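Local coordinates for Ras GTPase-activating-like protein IQGAP2 (Homo sapiens, PDB 5CJP) that probably binds the GTP-loaded form of a Cdc42-type small GTPase through a RasGAP-related domain, acting as an effector rather than a switch-off factor, at residues 128-131 with 135-138; 193-198 with 305-310; 244-249 with 257-262. All blocks are in the same frame, centred on the assembly; numbering follows the deposited sequence.

Interaction 1. Residues 128-131 with 135-138; sequences IINT and EVYK
The amide of Asn130 and the side chains of Glu135 and Val136 in the first turn of helix 133-139 meet across a tight turn of the chain, with the CA atoms of Asn130 and Val136 6.8 Å apart. Asn130 supplies most of the loop side of the contact. With CG anti to the backbone N (chi1 -159°), the group reaches across to the helix, where OD1 lies 3.8 Å from CB of Glu135. The two side chains cross at about a right angle, and the amide plane is turned 81° from the carboxylate plane, so the flat groups do not stack. Nor do they bond to each other: Asn130 OD1 and Glu135 OE1, both acceptors, remain 3.9 Å apart. Asn132, in the turn between them, serves both oxygens. Its backbone N donates to OD1 of Asn130, which makes an Asx turn, while its ND2 is hydrogen-bonded to OE1 of Glu135. One residue thus satisfies two neighbouring acceptors and fixes the rotation of the Asn130 amide. Val136 enters beside this polar pair through a single branch. CG2, set beside its backbone N and anti to the carbonyl carbon, comes 3.5 Å from the backbone O of Asn130 and 4.1 Å from OD1, an apolar methyl in van der Waals contact with two oxygens. The contact buries 138 Å² in total; no hydrogen bond crosses between the segments, and the Asx turn and the bonds of Asn132 set the geometry. Around it, the loop side is tied to helix 167-193 by a hydrogen bond between the backbone N of Asn130 and Ser176 OG, and Val136 rests on Lys172 of the same helix. On helix 261-278, Arg265 touches Asn130 and makes a long, weak ion pair with Glu135, so the turn that starts helix 133-139 sits against both of these longer helices.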
loop_
_atom_site.group_PDB
_atom_site.type_symbol
_atom_site.label_atom_id
_atom_site.label_comp_id
_atom_site.label_asym_id
_atom_site.label_seq_id
_atom_site.Cartn_x
_atom_site.Cartn_y
_atom_site.Cartn_z
ATOM N N ILE E 128 9.506 30.958 27.682
ATOM C CA ILE E 128 9.198 31.946 26.656
ATOM C C ILE E 128 10.436 32.781 26.417
ATOM O O ILE E 128 10.556 33.895 26.931
ATOM C CB ILE E 128 8.089 32.897 27.107
ATOM C CG1 ILE E 128 6.806 32.118 27.374
ATOM C CG2 ILE E 128 7.817 33.932 26.053
ATOM C CD1 ILE E 128 5.824 32.946 28.099
ATOM N N ILE E 129 11.366 32.241 25.643
ATOM C CA ILE E 129 12.586 32.960 25.325
ATOM C C ILE E 129 12.291 33.945 24.187
ATOM O O ILE E 129 11.540 33.632 23.251
ATOM C CB ILE E 129 13.704 31.983 24.887
ATOM C CG1 ILE E 129 13.985 30.982 26.002
ATOM C CG2 ILE E 129 14.976 32.747 24.557
ATOM C CD1 ILE E 129 14.815 29.802 25.559
ATOM N N ASN E 130 12.860 35.141 24.282
ATOM C CA ASN E 130 12.680 36.164 23.251
ATOM C C ASN E 130 13.813 37.177 23.332
ATOM O O ASN E 130 13.813 38.076 24.176
ATOM C CB ASN E 130 11.350 36.894 23.412
ATOM C CG ASN E 130 10.902 37.582 22.122
ATOM O OD1 ASN E 130 11.672 38.287 21.472
ATOM N ND2 ASN E 130 9.648 37.378 21.756
ATOM N N THR E 131 14.778 37.021 22.439
ATOM C CA THR E 131 15.943 37.887 22.402
ATOM C C THR E 131 15.709 39.209 21.679
ATOM O O THR E 131 16.662 39.908 21.333
ATOM C CB THR E 131 17.106 37.150 21.728
ATOM O OG1 THR E 131 16.671 36.608 20.472
ATOM C CG2 THR E 131 17.572 36.013 22.610
ATOM N N GLU E 135 10.194 43.519 20.749
ATOM C CA GLU E 135 9.135 42.523 20.838
ATOM C C GLU E 135 8.793 42.273 22.295
ATOM O O GLU E 135 7.635 42.052 22.641
ATOM C CB GLU E 135 9.558 41.213 20.171
ATOM C CG GLU E 135 9.160 41.121 18.707
ATOM C CD GLU E 135 9.419 39.752 18.099
ATOM O OE1 GLU E 135 10.600 39.411 17.873
ATOM O OE2 GLU E 135 8.437 39.016 17.849
ATOM N N VAL E 136 9.805 42.308 23.153
ATOM C CA VAL E 136 9.571 42.098 24.574
ATOM C C VAL E 136 8.874 43.337 25.106
ATOM O O VAL E 136 7.856 43.243 25.787
ATOM C CB VAL E 136 10.893 41.899 25.362
ATOM C CG1 VAL E 136 10.579 41.528 26.815
ATOM C CG2 VAL E 136 11.737 40.824 24.697
ATOM N N TYR E 137 9.431 44.498 24.780
ATOM C CA TYR E 137 8.871 45.764 25.224
ATOM C C TYR E 137 7.398 45.813 24.897
ATOM O O TYR E 137 6.557 46.039 25.766
ATOM C CB TYR E 137 9.565 46.939 24.535
ATOM C CG TYR E 137 8.822 48.242 24.729
ATOM C CD1 TYR E 137 8.929 48.959 25.918
ATOM C CD2 TYR E 137 7.959 48.720 23.745
ATOM C CE1 TYR E 137 8.191 50.119 26.126
ATOM C CE2 TYR E 137 7.216 49.877 23.943
ATOM C CZ TYR E 137 7.334 50.572 25.135
ATOM O OH TYR E 137 6.587 51.713 25.334
ATOM N N LYS E 138 7.091 45.599 23.627
ATOM C CA LYS E 138 5.718 45.629 23.184
ATOM C C LYS E 138 4.901 44.524 23.847
ATOM O O LYS E 138 3.676 44.604 23.928
ATOM C CB LYS E 138 5.659 45.512 21.659
ATOM C CG LYS E 138 4.257 45.652 21.117
ATOM C CD LYS E 138 4.219 45.844 19.627
ATOM C CE LYS E 138 4.509 47.267 19.234
ATOM N NZ LYS E 138 4.139 47.436 17.813
#

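Interaction 2. Residues 193-198 with 305-310; sequences SSLDLL and RKYFKE
Leu195 meets Tyr307 and Glu310 at once and has the most surface covered, 86 Å² of its own. Its CG lies anti to the backbone N (chi1 169°), which sends the two methyls out to the helix. CD1 comes 3.6 Å from CE1 of Tyr307, with CB at the same carbon, approaching the ring obliquely. The other branch, CD2, lies 3.5 Å from CB of Glu310, so the leucine straddles two residues nearly one helical turn apart. Tyr307 loses 79 Å². Its ring reaches past Leu195 until OH lies 3.4 Å from CD1 of Leu198, whose side chain comes from the opposite direction. Both leucine methyls lie on the same side of the ring plane, Leu195 from the start of the 3-10 segment 195-197 and Leu198 from just after it, where Leu198 N bonds to Leu195 O. Ile191 and Ile192 of helix 167-193 and Met238 of helix 222-243 also touch Tyr307. With an alanine in place of Tyr307, the methyls of Leu195 and Leu198 would probably lose their shared partner and a gap would open between helix 294-311 and the turn. Glu310 adds less, 29 Å², through its CB. The turn also meets the chain of another protein, a basic side chain of which bonds to Leu198 O. Within the RasGAP-related helical domain, the contact joins the loop between helices 167-193 and 200-216 to helix 294-311. No hydrogen bond or salt bridge crosses it; the 224 Å² buried is mostly apolar, consistent with van der Waals packing and hydrophobic burial.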
loop_
_atom_site.group_PDB
_atom_site.type_symbol
_atom_site.label_atom_id
_atom_site.label_comp_id
_atom_site.label_asym_id
_atom_site.label_seq_id
_atom_site.Cartn_x
_atom_site.Cartn_y
_atom_site.Cartn_z
ATOM N N SER E 193 28.426 14.908 22.994
ATOM C CA SER E 193 28.781 13.656 23.662
ATOM C C SER E 193 28.394 12.433 22.842
ATOM O O SER E 193 28.785 11.312 23.158
ATOM C CB SER E 193 28.110 13.576 25.035
ATOM O OG SER E 193 26.708 13.486 24.906
ATOM N N SER E 194 27.633 12.656 21.777
ATOM C CA SER E 194 27.175 11.556 20.944
ATOM C C SER E 194 27.711 11.541 19.516
ATOM O O SER E 194 26.976 11.230 18.583
ATOM C CB SER E 194 25.649 11.551 20.933
ATOM O OG SER E 194 25.160 11.448 22.264
ATOM N N LEU E 195 28.992 11.863 19.350
ATOM C CA LEU E 195 29.616 11.853 18.029
ATOM C C LEU E 195 29.651 10.443 17.451
ATOM O O LEU E 195 29.547 10.261 16.245
ATOM C CB LEU E 195 31.047 12.397 18.102
ATOM C CG LEU E 195 31.911 12.212 16.846
ATOM C CD1 LEU E 195 31.295 12.965 15.656
ATOM C CD2 LEU E 195 33.304 12.702 17.111
ATOM N N ASP E 196 29.794 9.449 18.315
ATOM C CA ASP E 196 29.858 8.062 17.882
ATOM C C ASP E 196 28.534 7.494 17.380
ATOM O O ASP E 196 28.487 6.380 16.866
ATOM C CB ASP E 196 30.392 7.189 19.017
ATOM C CG ASP E 196 29.758 7.522 20.357
ATOM O OD1 ASP E 196 28.522 7.693 20.419
ATOM O OD2 ASP E 196 30.500 7.604 21.359
ATOM N N LEU E 197 27.456 8.251 17.532
ATOM C CA LEU E 197 26.154 7.792 17.078
ATOM C C LEU E 197 25.826 8.333 15.694
ATOM O O LEU E 197 24.784 8.018 15.141
ATOM C CB LEU E 197 25.060 8.222 18.055
ATOM C CG LEU E 197 24.998 7.561 19.433
ATOM C CD1 LEU E 197 23.784 8.096 20.182
ATOM C CD2 LEU E 197 24.895 6.050 19.283
ATOM N N LEU E 198 26.696 9.175 15.155
ATOM C CA LEU E 198 26.476 9.714 13.830
ATOM C C LEU E 198 26.651 8.581 12.818
ATOM O O LEU E 198 27.339 7.600 13.076
ATOM C CB LEU E 198 27.476 10.837 13.509
ATOM C CG LEU E 198 27.206 12.234 14.043
ATOM C CD1 LEU E 198 28.132 13.207 13.355
ATOM C CD2 LEU E 198 25.771 12.626 13.763
ATOM N N ARG E 305 34.270 22.878 17.199
ATOM C CA ARG E 305 35.474 22.739 16.396
ATOM C C ARG E 305 36.130 21.386 16.634
ATOM O O ARG E 305 36.577 20.726 15.698
ATOM C CB ARG E 305 36.458 23.859 16.734
ATOM C CG ARG E 305 37.702 23.859 15.879
ATOM C CD ARG E 305 38.961 23.549 16.698
ATOM N NE ARG E 305 40.145 23.425 15.839
ATOM C CZ ARG E 305 40.575 24.374 15.007
ATOM N NH1 ARG E 305 39.929 25.530 14.914
ATOM N NH2 ARG E 305 41.634 24.143 14.243
ATOM N N LYS E 306 36.177 20.972 17.895
ATOM C CA LYS E 306 36.779 19.688 18.252
ATOM C C LYS E 306 35.953 18.520 17.697
ATOM O O LYS E 306 36.496 17.509 17.250
ATOM C CB LYS E 306 36.887 19.573 19.777
ATOM C CG LYS E 306 37.484 18.269 20.252
ATOM C CD LYS E 306 37.512 18.185 21.758
ATOM C CE LYS E 306 38.101 16.867 22.216
ATOM N NZ LYS E 306 38.139 16.794 23.701
ATOM N N TYR E 307 34.636 18.690 17.743
ATOM C CA TYR E 307 33.650 17.723 17.273
ATOM C C TYR E 307 33.768 17.503 15.766
ATOM O O TYR E 307 33.924 16.373 15.302
ATOM C CB TYR E 307 32.270 18.269 17.621
ATOM C CG TYR E 307 31.094 17.467 17.142
ATOM C CD1 TYR E 307 30.733 16.281 17.765
ATOM C CD2 TYR E 307 30.299 17.938 16.102
ATOM C CE1 TYR E 307 29.593 15.586 17.368
ATOM C CE2 TYR E 307 29.158 17.250 15.697
ATOM C CZ TYR E 307 28.807 16.081 16.334
ATOM O OH TYR E 307 27.666 15.421 15.959
ATOM N N PHE E 308 33.692 18.597 15.014
ATOM C CA PHE E 308 33.786 18.564 13.554
ATOM C C PHE E 308 35.069 17.896 13.083
ATOM O O PHE E 308 35.051 17.079 12.169
ATOM C CB PHE E 308 33.716 19.990 12.984
ATOM C CG PHE E 308 32.430 20.707 13.303
ATOM C CD1 PHE E 308 32.383 22.101 13.332
ATOM C CD2 PHE E 308 31.264 19.992 13.589
ATOM C CE1 PHE E 308 31.201 22.775 13.647
ATOM C CE2 PHE E 308 30.079 20.654 13.904
ATOM C CZ PHE E 308 30.045 22.055 13.937
ATOM N N LYS E 309 36.188 18.246 13.703
ATOM C CA LYS E 309 37.451 17.656 13.303
ATOM C C LYS E 309 37.419 16.155 13.512
ATOM O O LYS E 309 37.844 15.399 12.647
ATOM C CB LYS E 309 38.614 18.268 14.085
ATOM C CG LYS E 309 39.956 17.676 13.687
ATOM C CD LYS E 309 41.130 18.377 14.345
ATOM C CE LYS E 309 42.443 17.787 13.849
ATOM N NZ LYS E 309 43.630 18.477 14.426
ATOM N N GLU E 310 36.902 15.715 14.649
ATOM C CA GLU E 310 36.833 14.284 14.920
ATOM C C GLU E 310 35.851 13.576 13.986
ATOM O O GLU E 310 36.028 12.404 13.664
ATOM C CB GLU E 310 36.436 14.034 16.373
ATOM C CG GLU E 310 37.545 13.433 17.218
ATOM C CD GLU E 310 37.920 12.018 16.795
ATOM O OE1 GLU E 310 37.078 11.101 16.943
ATOM O OE2 GLU E 310 39.057 11.825 16.317
#

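Interaction 3. Residues 244-249 with 257-262; sequences APDGFD and GQINSD
Asp246 and Ile259 make the closest apolar-to-polar approach of this contact, and the methyl CD1 of Ile259 is the shared point. It lies 3.4 Å from OD1 of Asp246 and 4.0 Å from CG of Pro245. The isoleucine's CG1 is set beside its backbone N, anti to the carbonyl carbon (chi1 -70°), which carries CD1 over to both residues, and the proline and isoleucine side chains cross at about a right angle. Leu267 of helix 261-278 and Ile250 and Ile251 of the intervening loop also lie on Pro245, so the apolar part belongs to a larger cluster. The polar part comprises Asp246 and Gln258, whose carboxylate and amide planes are 47° apart. Asp246 OD2 and Gln258 OE1 are modelled 2.8 Å from each other, but both are acceptors, and Gln258 is poorly ordered, so this approach is doubtful and no hydrogen bond is inferred. What relates the two is Arg264: its NH2 forms a salt bridge with Asp246 OD1, and its NH1 is hydrogen-bonded to OE1 of Gln258. The backbone adds a turn. Phe248 N bonds to Ala244 O at 3.0 Å, and Gly247 N makes a weak bond to the same oxygen; after Ala244 breaks from helix 222-243, residues 245-247 return to helical angles without the regular bonds. The Asn-Pro-Ala-Ile-Val-Ala-Pro run that ends at Pro245 resembles the Asn-Pro-Ala-Ile signature of RasGAP domains. Another protein's chain flanks the site, with a basic side chain at long, weak ionic range of Asp246 OD2. The chemistry implies a contact bridged by one arginine, through its salt bridge to Asp246 and its bond to the poorly ordered Gln258, while the Pro245–Ile259 meeting supplies the direct apolar contact between the segments.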
loop_
_atom_site.group_PDB
_atom_site.type_symbol
_atom_site.label_atom_id
_atom_site.label_comp_id
_atom_site.label_asym_id
_atom_site.label_seq_id
_atom_site.Cartn_x
_atom_site.Cartn_y
_atom_site.Cartn_z
ATOM N N ALA E 244 12.755 22.355 13.658
ATOM C CA ALA E 244 11.493 21.769 13.228
ATOM C C ALA E 244 11.421 20.287 13.550
ATOM O O ALA E 244 11.430 19.458 12.653
ATOM C CB ALA E 244 11.293 21.985 11.731
ATOM N N PRO E 245 11.359 19.938 14.843
ATOM C CA PRO E 245 11.281 18.528 15.221
ATOM C C PRO E 245 9.989 17.891 14.742
ATOM O O PRO E 245 9.900 16.675 14.622
ATOM C CB PRO E 245 11.383 18.572 16.745
ATOM C CG PRO E 245 10.835 19.915 17.090
ATOM C CD PRO E 245 11.442 20.792 16.040
ATOM N N ASP E 246 8.983 18.712 14.471
ATOM C CA ASP E 246 7.693 18.216 14.003
ATOM C C ASP E 246 7.776 17.884 12.529
ATOM O O ASP E 246 7.093 16.979 12.045
ATOM C CB ASP E 246 6.616 19.272 14.239
ATOM C CG ASP E 246 7.001 20.631 13.675
ATOM O OD1 ASP E 246 8.200 20.988 13.707
ATOM O OD2 ASP E 246 6.098 21.360 13.211
ATOM N N GLY E 247 8.619 18.628 11.821
ATOM C CA GLY E 247 8.799 18.421 10.395
ATOM C C GLY E 247 9.763 17.290 10.088
ATOM O O GLY E 247 9.547 16.510 9.169
ATOM N N PHE E 248 10.829 17.181 10.866
ATOM C CA PHE E 248 11.800 16.127 10.634
ATOM C C PHE E 248 11.614 14.912 11.528
ATOM O O PHE E 248 12.571 14.199 11.822
ATOM C CB PHE E 248 13.212 16.688 10.769
ATOM C CG PHE E 248 13.564 17.648 9.690
ATOM C CD1 PHE E 248 13.115 18.967 9.746
ATOM C CD2 PHE E 248 14.267 17.217 8.555
ATOM C CE1 PHE E 248 13.353 19.844 8.684
ATOM C CE2 PHE E 248 14.514 18.086 7.486
ATOM C CZ PHE E 248 14.059 19.397 7.545
ATOM N N ASP E 249 10.372 14.685 11.947
ATOM C CA ASP E 249 9.999 13.548 12.790
ATOM C C ASP E 249 10.936 13.239 13.959
ATOM O O ASP E 249 11.409 12.111 14.104
ATOM C CB ASP E 249 9.853 12.295 11.928
ATOM C CG ASP E 249 9.118 11.173 12.641
ATOM O OD1 ASP E 249 9.066 11.185 13.891
ATOM O OD2 ASP E 249 8.604 10.272 11.944
ATOM N N GLY E 257 -2.286 19.184 18.109
ATOM C CA GLY E 257 -1.860 20.515 17.716
ATOM C C GLY E 257 -0.383 20.572 17.384
ATOM O O GLY E 257 0.403 19.756 17.866
ATOM N N GLN E 258 -0.006 21.543 16.561
ATOM C CA GLN E 258 1.381 21.704 16.165
ATOM C C GLN E 258 2.086 22.667 17.117
ATOM O O GLN E 258 1.471 23.228 18.019
ATOM C CB GLN E 258 1.442 22.217 14.722
ATOM C CG GLN E 258 2.828 22.204 14.085
ATOM C CD GLN E 258 3.512 23.565 14.111
ATOM O OE1 GLN E 258 4.656 23.707 13.674
ATOM N NE2 GLN E 258 2.810 24.572 14.618
ATOM N N ILE E 259 3.382 22.846 16.922
ATOM C CA ILE E 259 4.185 23.734 17.756
ATOM C C ILE E 259 3.641 25.166 17.861
ATOM O O ILE E 259 3.207 25.745 16.869
ATOM C CB ILE E 259 5.618 23.751 17.203
ATOM C CG1 ILE E 259 6.237 22.380 17.477
ATOM C CG2 ILE E 259 6.408 24.968 17.710
ATOM C CD1 ILE E 259 7.526 22.217 16.835
ATOM N N ASN E 260 3.674 25.728 19.069
ATOM C CA ASN E 260 3.209 27.096 19.317
ATOM C C ASN E 260 4.269 28.054 18.818
ATOM O O ASN E 260 5.417 27.672 18.619
ATOM C CB ASN E 260 3.032 27.370 20.815
ATOM C CG ASN E 260 2.117 26.381 21.489
ATOM O OD1 ASN E 260 0.939 26.285 21.159
ATOM N ND2 ASN E 260 2.656 25.640 22.448
ATOM N N SER E 261 3.892 29.309 18.642
ATOM C CA SER E 261 4.845 30.301 18.187
ATOM C C SER E 261 5.926 30.424 19.253
ATOM O O SER E 261 7.086 30.703 18.956
ATOM C CB SER E 261 4.152 31.649 18.004
ATOM O OG SER E 261 2.968 31.505 17.250
ATOM N N ASP E 262 5.536 30.216 20.505
ATOM C CA ASP E 262 6.473 30.309 21.619
ATOM C C ASP E 262 7.478 29.163 21.607
ATOM O O ASP E 262 8.644 29.349 21.943
ATOM C CB ASP E 262 5.703 30.320 22.938
ATOM C CG ASP E 262 4.937 31.613 23.154
ATOM O OD1 ASP E 262 3.922 31.577 23.884
ATOM O OD2 ASP E 262 5.354 32.660 22.606
#

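In the fold
None of the three contacts has a hydrogen bond running directly between its segments, yet each is held differently. Interaction 2 is the most apolar and the largest, joining the chain after helix 167-193 to helix 294-311. Interactions 1 and 3 mix polar and apolar atoms, and in both a residue outside the segments joins oxygens across the contact: Asn132 in the first, Arg264 in the third. These two also share helix 261-278, which interaction 1 touches through Arg265 and interaction 3 leads into; their nearest atoms are about 4 Å apart. All three are partly buried. Interactions 2 and 3 border another protein's chain, whereas the centre of interaction 1 lies about 30 Å from the centre of the chain, farther than the other two.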